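Local coordinates for ethanolamine utilization protein EutJ (Carboxydothermus hydrogenoformans Z-2901, PDB 3H1Q) that binds ATP in the nucleotide pocket of an actin-like ATPase fold and probably takes part in ethanolamine utilization, at residues Asn23-Pro28 with Glu48-Ala53; Gln8-Leu13 with Leu261-Leu266. All blocks are in the same frame, centred on the assembly; numbering follows the deposited sequence.

In the fold
Both contacts belong to one side of the actin-like fold, and both involve its amino-terminal part. Contact 2 packs helix 3-18 against the start of helix 263-269. Contact 1 ties the loop that follows helix 3-18 to the start of strand 51-58, an outermost strand of the five-stranded sheet. Contact 1 is nested within the chain loop that contact 2 closes, and their centres lie about 13 Å apart. They touch where Leu12 CD2 packs 3.4 Å from Asn23 ND2 and where Pro51 lies on helix 3-18. Contact 2 reaches the ATP pocket through Leu261. Contact 1 lies away from the annotated sites.

Contact 1: residues Asn23-Pro28 with Glu48-Ala53; sequences NPLPPP and EGIPVA
Asn23 and Val52 meet at a classic beta bulge on strand 51-58, at the border of the five-stranded sheet of this actin-like fold. In the bulge Val52 and Ala53 both face Val44 of strand 39-45. The backbone of Val52 is helical here (psi -38°), which turns the carbonyls of Pro51 and Val52 toward the same side. Asn23 uses both. Its backbone N donates to Val52 O at 2.8 Å. Its side-chain ND2 donates to Pro51 O at 2.9 Å and approaches nearly along the C=O axis, while the oxygen sits somewhat out of the plane of the amide. CG of Asn23 stands opposite the backbone N (chi1 -176°), and this carries the amide from the bond at Val52 back to the preceding carbonyl. Two bonds therefore hold the residue, one by its backbone and one by its side chain.

After Asn23 the loop makes an inverse gamma turn centred on Pro24. The turn brings Leu25 back over the same strand end. Leu25 O is hydrogen-bonded to Tyr29 OH. The Leu25 and Ile50 side chains cross at about a right angle. CB of Leu25 lies 4.2 Å from Val52 CG2. At the other end of the leucine, the branch methyl CD1 meets Ile50 CG2 at 3.9 Å.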
loop_
_atom_site.group_PDB
_atom_site.type_symbol
_atom_site.label_atom_id
_atom_site.label_comp_id
_atom_site.label_asym_id
_atom_site.label_seq_id
_atom_site.Cartn_x
_atom_site.Cartn_y
_atom_site.Cartn_z
ATOM N N ASN A 23 -0.307 -18.102 -10.371
ATOM C CA ASN A 23 -1.596 -18.357 -10.957
ATOM C C ASN A 23 -1.345 -18.531 -12.430
ATOM O O ASN A 23 -1.207 -17.557 -13.132
ATOM C CB ASN A 23 -2.519 -17.150 -10.703
ATOM C CG ASN A 23 -3.962 -17.339 -11.210
ATOM O OD1 ASN A 23 -4.309 -18.331 -11.843
ATOM N ND2 ASN A 23 -4.799 -16.354 -10.926
ATOM N N PRO A 24 -1.339 -19.776 -12.906
ATOM C CA PRO A 24 -0.890 -20.095 -14.249
ATOM C C PRO A 24 -1.779 -19.542 -15.360
ATOM O O PRO A 24 -2.285 -20.270 -16.184
ATOM C CB PRO A 24 -0.858 -21.627 -14.251
ATOM C CG PRO A 24 -1.868 -22.009 -13.293
ATOM C CD PRO A 24 -1.940 -20.945 -12.243
ATOM N N LEU A 25 -1.934 -18.235 -15.400
ATOM C CA LEU A 25 -2.618 -17.599 -16.523
ATOM C C LEU A 25 -1.644 -17.334 -17.694
ATOM O O LEU A 25 -0.449 -17.058 -17.487
ATOM C CB LEU A 25 -3.342 -16.330 -16.060
ATOM C CG LEU A 25 -4.362 -16.676 -14.967
ATOM C CD1 LEU A 25 -4.824 -15.497 -14.114
ATOM C CD2 LEU A 25 -5.538 -17.334 -15.619
ATOM N N PRO A 26 -2.150 -17.463 -18.941
ATOM C CA PRO A 26 -1.280 -17.262 -20.101
ATOM C C PRO A 26 -0.901 -15.800 -20.166
ATOM O O PRO A 26 -1.735 -14.953 -19.801
ATOM C CB PRO A 26 -2.193 -17.607 -21.276
ATOM C CG PRO A 26 -3.635 -17.421 -20.737
ATOM C CD PRO A 26 -3.538 -17.834 -19.320
ATOM N N PRO A 27 0.331 -15.488 -20.621
ATOM C CA PRO A 27 0.818 -14.115 -20.879
ATOM C C PRO A 27 -0.053 -13.401 -21.933
ATOM O O PRO A 27 -0.936 -14.046 -22.511
ATOM C CB PRO A 27 2.228 -14.337 -21.430
ATOM C CG PRO A 27 2.624 -15.697 -20.952
ATOM C CD PRO A 27 1.352 -16.503 -20.908
ATOM N N PRO A 28 0.164 -12.084 -22.188
ATOM C CA PRO A 28 1.124 -11.136 -21.612
ATOM C C PRO A 28 0.722 -10.684 -20.216
ATOM O O PRO A 28 -0.454 -10.702 -19.846
ATOM C CB PRO A 28 1.052 -9.962 -22.562
ATOM C CG PRO A 28 -0.353 -9.966 -22.979
ATOM C CD PRO A 28 -0.745 -11.401 -23.126
ATOM N N GLU A 48 -6.348 -8.565 -17.649
ATOM C CA GLU A 48 -7.573 -8.176 -16.961
ATOM C C GLU A 48 -7.311 -7.985 -15.465
ATOM O O GLU A 48 -8.231 -7.932 -14.653
ATOM C CB GLU A 48 -8.683 -9.222 -17.177
ATOM C CG GLU A 48 -8.688 -9.963 -18.545
ATOM C CD GLU A 48 -8.337 -9.053 -19.733
ATOM O OE1 GLU A 48 -8.852 -7.908 -19.781
ATOM O OE2 GLU A 48 -7.538 -9.473 -20.615
ATOM N N GLY A 49 -6.054 -7.896 -15.082
ATOM C CA GLY A 49 -5.746 -7.538 -13.715
ATOM C C GLY A 49 -5.941 -8.644 -12.710
ATOM O O GLY A 49 -5.887 -8.408 -11.502
ATOM N N ILE A 50 -6.169 -9.858 -13.177
ATOM C CA ILE A 50 -6.170 -10.940 -12.225
ATOM C C ILE A 50 -4.721 -11.262 -11.847
ATOM O O ILE A 50 -3.891 -11.425 -12.736
ATOM C CB ILE A 50 -6.853 -12.174 -12.746
ATOM C CG1 ILE A 50 -8.287 -11.856 -13.117
ATOM C CG2 ILE A 50 -6.864 -13.224 -11.656
ATOM C CD1 ILE A 50 -9.075 -13.103 -13.462
ATOM N N PRO A 51 -4.425 -11.324 -10.530
ATOM C CA PRO A 51 -3.121 -11.649 -9.971
ATOM C C PRO A 51 -2.558 -12.955 -10.478
ATOM O O PRO A 51 -3.248 -13.954 -10.504
ATOM C CB PRO A 51 -3.396 -11.750 -8.472
ATOM C CG PRO A 51 -4.522 -10.859 -8.257
ATOM C CD PRO A 51 -5.382 -10.976 -9.473
ATOM N N VAL A 52 -1.294 -12.896 -10.904
ATOM C CA VAL A 52 -0.511 -14.030 -11.424
ATOM C C VAL A 52 0.648 -14.380 -10.474
ATOM O O VAL A 52 0.942 -15.555 -10.264
ATOM C CB VAL A 52 0.044 -13.714 -12.804
ATOM C CG1 VAL A 52 1.046 -14.745 -13.203
ATOM C CG2 VAL A 52 -1.075 -13.677 -13.795
ATOM N N ALA A 53 1.272 -13.363 -9.878
ATOM C CA ALA A 53 2.434 -13.552 -9.006
ATOM C C ALA A 53 2.696 -12.328 -8.165
ATOM O O ALA A 53 2.288 -11.222 -8.544
ATOM C CB ALA A 53 3.680 -13.839 -9.860
#

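Contact 2: residues Gln8-Leu13 with Leu261-Leu266; sequences QKLNLL and LLVTPL. With ATP (adenosine-5'-triphosphate), chain C.
Leu10 and Leu262 mark the closest backbone approach of the two segments, with their CA atoms 6.8 Å apart. Residues 8-13 are a continuous piece of helix 3-18. Residues 261-266 run into helix 263-269, and Leu266 N donates to Leu262 O at 3.0 Å. No hydrogen bond links the segments. The contact is made mainly by buried apolar side chains.

Leu10 reaches the second helix with both branch methyls. CD1 meets Leu266 CD2 at 3.9 Å, and the two side chains cross at about a right angle. CD2 meets Val263 CG2 at 4.1 Å, at an oblique crossing. One turn on, Leu13 CD2 touches both Leu262 and Leu266, 4.2 Å from Leu262 CD2 and 4.3 Å from CB of Leu266. With CG turned away from its own carbonyl carbon (chi1 -73°), Leu262 points its branch toward helix 3-18: CD2 packs on Leu13, while CD1 lies against the carbonyl oxygen of Leu10.

Leu261, the preceding residue, lines the ATP pocket instead. Its CG approaches ATP O1A to 3.3 Å, and its CD1 also packs near C8 of the adenine. The segment thus joins the apolar helix contact to the nucleotide site.

Around this pair, Val263 and Thr264 pack on helix 128-136, and Thr264 OG1 is hydrogen-bonded to Asp145 OD2. Pro265 lies on Val41 and Val43 of strand 39-45, and Leu13 also touches Val43. Helix 263-269 is thus packed among helix 3-18, helix 128-136 and the five-stranded sheet.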
loop_
_atom_site.group_PDB
_atom_site.type_symbol
_atom_site.label_atom_id
_atom_site.label_comp_id
_atom_site.label_asym_id
_atom_site.label_seq_id
_atom_site.Cartn_x
_atom_site.Cartn_y
_atom_site.Cartn_z
ATOM N N GLN A 8 -11.719 -10.991 -3.605
ATOM C CA GLN A 8 -11.194 -12.258 -4.092
ATOM C C GLN A 8 -9.777 -12.124 -4.665
ATOM O O GLN A 8 -8.905 -12.961 -4.381
ATOM C CB GLN A 8 -12.134 -12.838 -5.152
ATOM C CG GLN A 8 -13.545 -13.156 -4.641
ATOM C CD GLN A 8 -14.448 -13.696 -5.735
ATOM O OE1 GLN A 8 -14.232 -13.426 -6.908
ATOM N NE2 GLN A 8 -15.464 -14.473 -5.351
ATOM N N LYS A 9 -9.558 -11.078 -5.461
ATOM C CA LYS A 9 -8.241 -10.807 -6.036
ATOM C C LYS A 9 -7.172 -10.553 -4.971
ATOM O O LYS A 9 -6.054 -11.010 -5.108
ATOM C CB LYS A 9 -8.292 -9.618 -6.982
ATOM C CG LYS A 9 -9.176 -9.810 -8.209
ATOM C CD LYS A 9 -8.466 -9.265 -9.462
ATOM C CE LYS A 9 -9.411 -8.830 -10.575
ATOM N NZ LYS A 9 -9.890 -7.452 -10.297
ATOM N N LEU A 10 -7.538 -9.831 -3.914
ATOM C CA LEU A 10 -6.666 -9.531 -2.792
ATOM C C LEU A 10 -6.376 -10.760 -1.962
ATOM O O LEU A 10 -5.293 -10.912 -1.425
ATOM C CB LEU A 10 -7.350 -8.523 -1.881
ATOM C CG LEU A 10 -7.049 -7.025 -1.882
ATOM C CD1 LEU A 10 -6.693 -6.531 -3.271
ATOM C CD2 LEU A 10 -8.230 -6.236 -1.240
ATOM N N ASN A 11 -7.367 -11.627 -1.797
ATOM C CA ASN A 11 -7.115 -12.849 -1.047
ATOM C C ASN A 11 -6.148 -13.724 -1.824
ATOM O O ASN A 11 -5.235 -14.316 -1.221
ATOM C CB ASN A 11 -8.392 -13.588 -0.689
ATOM C CG ASN A 11 -8.982 -13.110 0.608
ATOM O OD1 ASN A 11 -10.162 -12.845 0.687
ATOM N ND2 ASN A 11 -8.165 -13.010 1.643
ATOM N N LEU A 12 -6.327 -13.755 -3.149
ATOM C CA LEU A 12 -5.444 -14.508 -4.028
ATOM C C LEU A 12 -4.024 -13.981 -3.885
ATOM O O LEU A 12 -3.104 -14.715 -3.485
ATOM C CB LEU A 12 -5.893 -14.401 -5.490
ATOM C CG LEU A 12 -5.141 -15.256 -6.516
ATOM C CD1 LEU A 12 -5.222 -16.724 -6.162
ATOM C CD2 LEU A 12 -5.631 -15.028 -7.941
ATOM N N LEU A 13 -3.873 -12.690 -4.181
ATOM C CA LEU A 13 -2.586 -12.049 -4.204
ATOM C C LEU A 13 -1.920 -12.243 -2.887
ATOM O O LEU A 13 -0.710 -12.414 -2.822
ATOM C CB LEU A 13 -2.720 -10.577 -4.505
ATOM C CG LEU A 13 -1.401 -9.887 -4.826
ATOM C CD1 LEU A 13 -0.656 -10.611 -5.890
ATOM C CD2 LEU A 13 -1.653 -8.492 -5.263
ATOM N N LEU A 261 -2.957 -3.508 2.804
ATOM C CA LEU A 261 -1.585 -3.355 2.278
ATOM C C LEU A 261 -1.402 -3.588 0.789
ATOM O O LEU A 261 -0.469 -3.050 0.202
ATOM C CB LEU A 261 -0.623 -4.286 3.014
ATOM C CG LEU A 261 0.902 -4.084 2.917
ATOM C CD1 LEU A 261 1.573 -4.590 4.193
ATOM C CD2 LEU A 261 1.576 -4.696 1.649
ATOM N N LEU A 262 -2.277 -4.377 0.187
ATOM C CA LEU A 262 -2.123 -4.801 -1.184
ATOM C C LEU A 262 -2.840 -3.938 -2.203
ATOM O O LEU A 262 -2.689 -4.113 -3.429
ATOM C CB LEU A 262 -2.577 -6.249 -1.315
ATOM C CG LEU A 262 -1.557 -7.179 -0.681
ATOM C CD1 LEU A 262 -2.107 -8.592 -0.571
ATOM C CD2 LEU A 262 -0.284 -7.123 -1.532
ATOM N N VAL A 263 -3.631 -2.996 -1.728
ATOM C CA VAL A 263 -4.526 -2.358 -2.704
ATOM C C VAL A 263 -3.744 -1.546 -3.732
ATOM O O VAL A 263 -3.976 -1.720 -4.926
ATOM C CB VAL A 263 -5.726 -1.559 -2.071
ATOM C CG1 VAL A 263 -6.629 -0.972 -3.157
ATOM C CG2 VAL A 263 -6.516 -2.462 -1.133
ATOM N N THR A 264 -2.811 -0.702 -3.272
ATOM C CA THR A 264 -2.060 0.159 -4.183
ATOM C C THR A 264 -1.184 -0.693 -5.078
ATOM O O THR A 264 -1.257 -0.557 -6.303
ATOM C CB THR A 264 -1.195 1.244 -3.458
ATOM O OG1 THR A 264 -2.008 1.970 -2.525
ATOM C CG2 THR A 264 -0.604 2.244 -4.470
ATOM N N PRO A 265 -0.359 -1.579 -4.475
ATOM C CA PRO A 265 0.464 -2.451 -5.303
ATOM C C PRO A 265 -0.327 -3.080 -6.471
ATOM O O PRO A 265 0.097 -2.966 -7.635
ATOM C CB PRO A 265 0.947 -3.492 -4.313
ATOM C CG PRO A 265 1.017 -2.751 -3.016
ATOM C CD PRO A 265 -0.119 -1.802 -3.036
ATOM N N LEU A 266 -1.488 -3.674 -6.189
ATOM C CA LEU A 266 -2.283 -4.280 -7.235
ATOM C C LEU A 266 -2.682 -3.230 -8.227
ATOM O O LEU A 266 -2.797 -3.516 -9.418
ATOM C CB LEU A 266 -3.536 -4.946 -6.679
ATOM C CG LEU A 266 -4.610 -5.345 -7.714
ATOM C CD1 LEU A 266 -4.189 -6.512 -8.605
ATOM C CD2 LEU A 266 -5.921 -5.676 -7.012
HETATM P PG ATP C . 2.724 2.422 0.770
HETATM O O1G ATP C . 2.664 0.931 0.470
HETATM O O2G ATP C . 1.539 2.936 1.541
HETATM O O3G ATP C . 2.945 3.283 -0.467
HETATM P PB ATP C . 4.472 1.418 2.708
HETATM O O1B ATP C . 5.518 1.818 3.691
HETATM O O2B ATP C . 4.802 0.232 1.843
HETATM O O3B ATP C . 3.941 2.640 1.812
HETATM P PA ATP C . 2.101 -0.105 3.607
HETATM O O1A ATP C . 2.669 -1.307 2.911
HETATM O O2A ATP C . 0.808 0.475 3.094
HETATM O O3A ATP C . 3.143 1.138 3.588
HETATM O "O5'" ATP C . 2.039 -0.378 5.186
HETATM C "C5'" ATP C . 3.147 -0.711 6.004
HETATM C "C4'" ATP C . 2.592 -0.633 7.411
HETATM O "O4'" ATP C . 1.495 -1.544 7.532
HETATM C "C3'" ATP C . 3.613 -1.069 8.435
HETATM O "O3'" ATP C . 3.649 -0.156 9.538
HETATM C "C2'" ATP C . 3.091 -2.374 8.975
HETATM O "O2'" ATP C . 3.405 -2.529 10.353
HETATM C "C1'" ATP C . 1.593 -2.303 8.735
HETATM N N9 ATP C . 1.123 -3.729 8.782
HETATM C C8 ATP C . 1.438 -4.745 7.949
HETATM N N7 ATP C . 0.893 -5.924 8.359
HETATM C C5 ATP C . 0.215 -5.689 9.496
HETATM C C6 ATP C . -0.606 -6.475 10.459
HETATM N N6 ATP C . -0.829 -7.799 10.290
HETATM N N1 ATP C . -1.139 -5.823 11.524
HETATM C C2 ATP C . -0.956 -4.509 11.744
HETATM N N3 ATP C . -0.236 -3.731 10.908
HETATM C C4 ATP C . 0.373 -4.246 9.783
#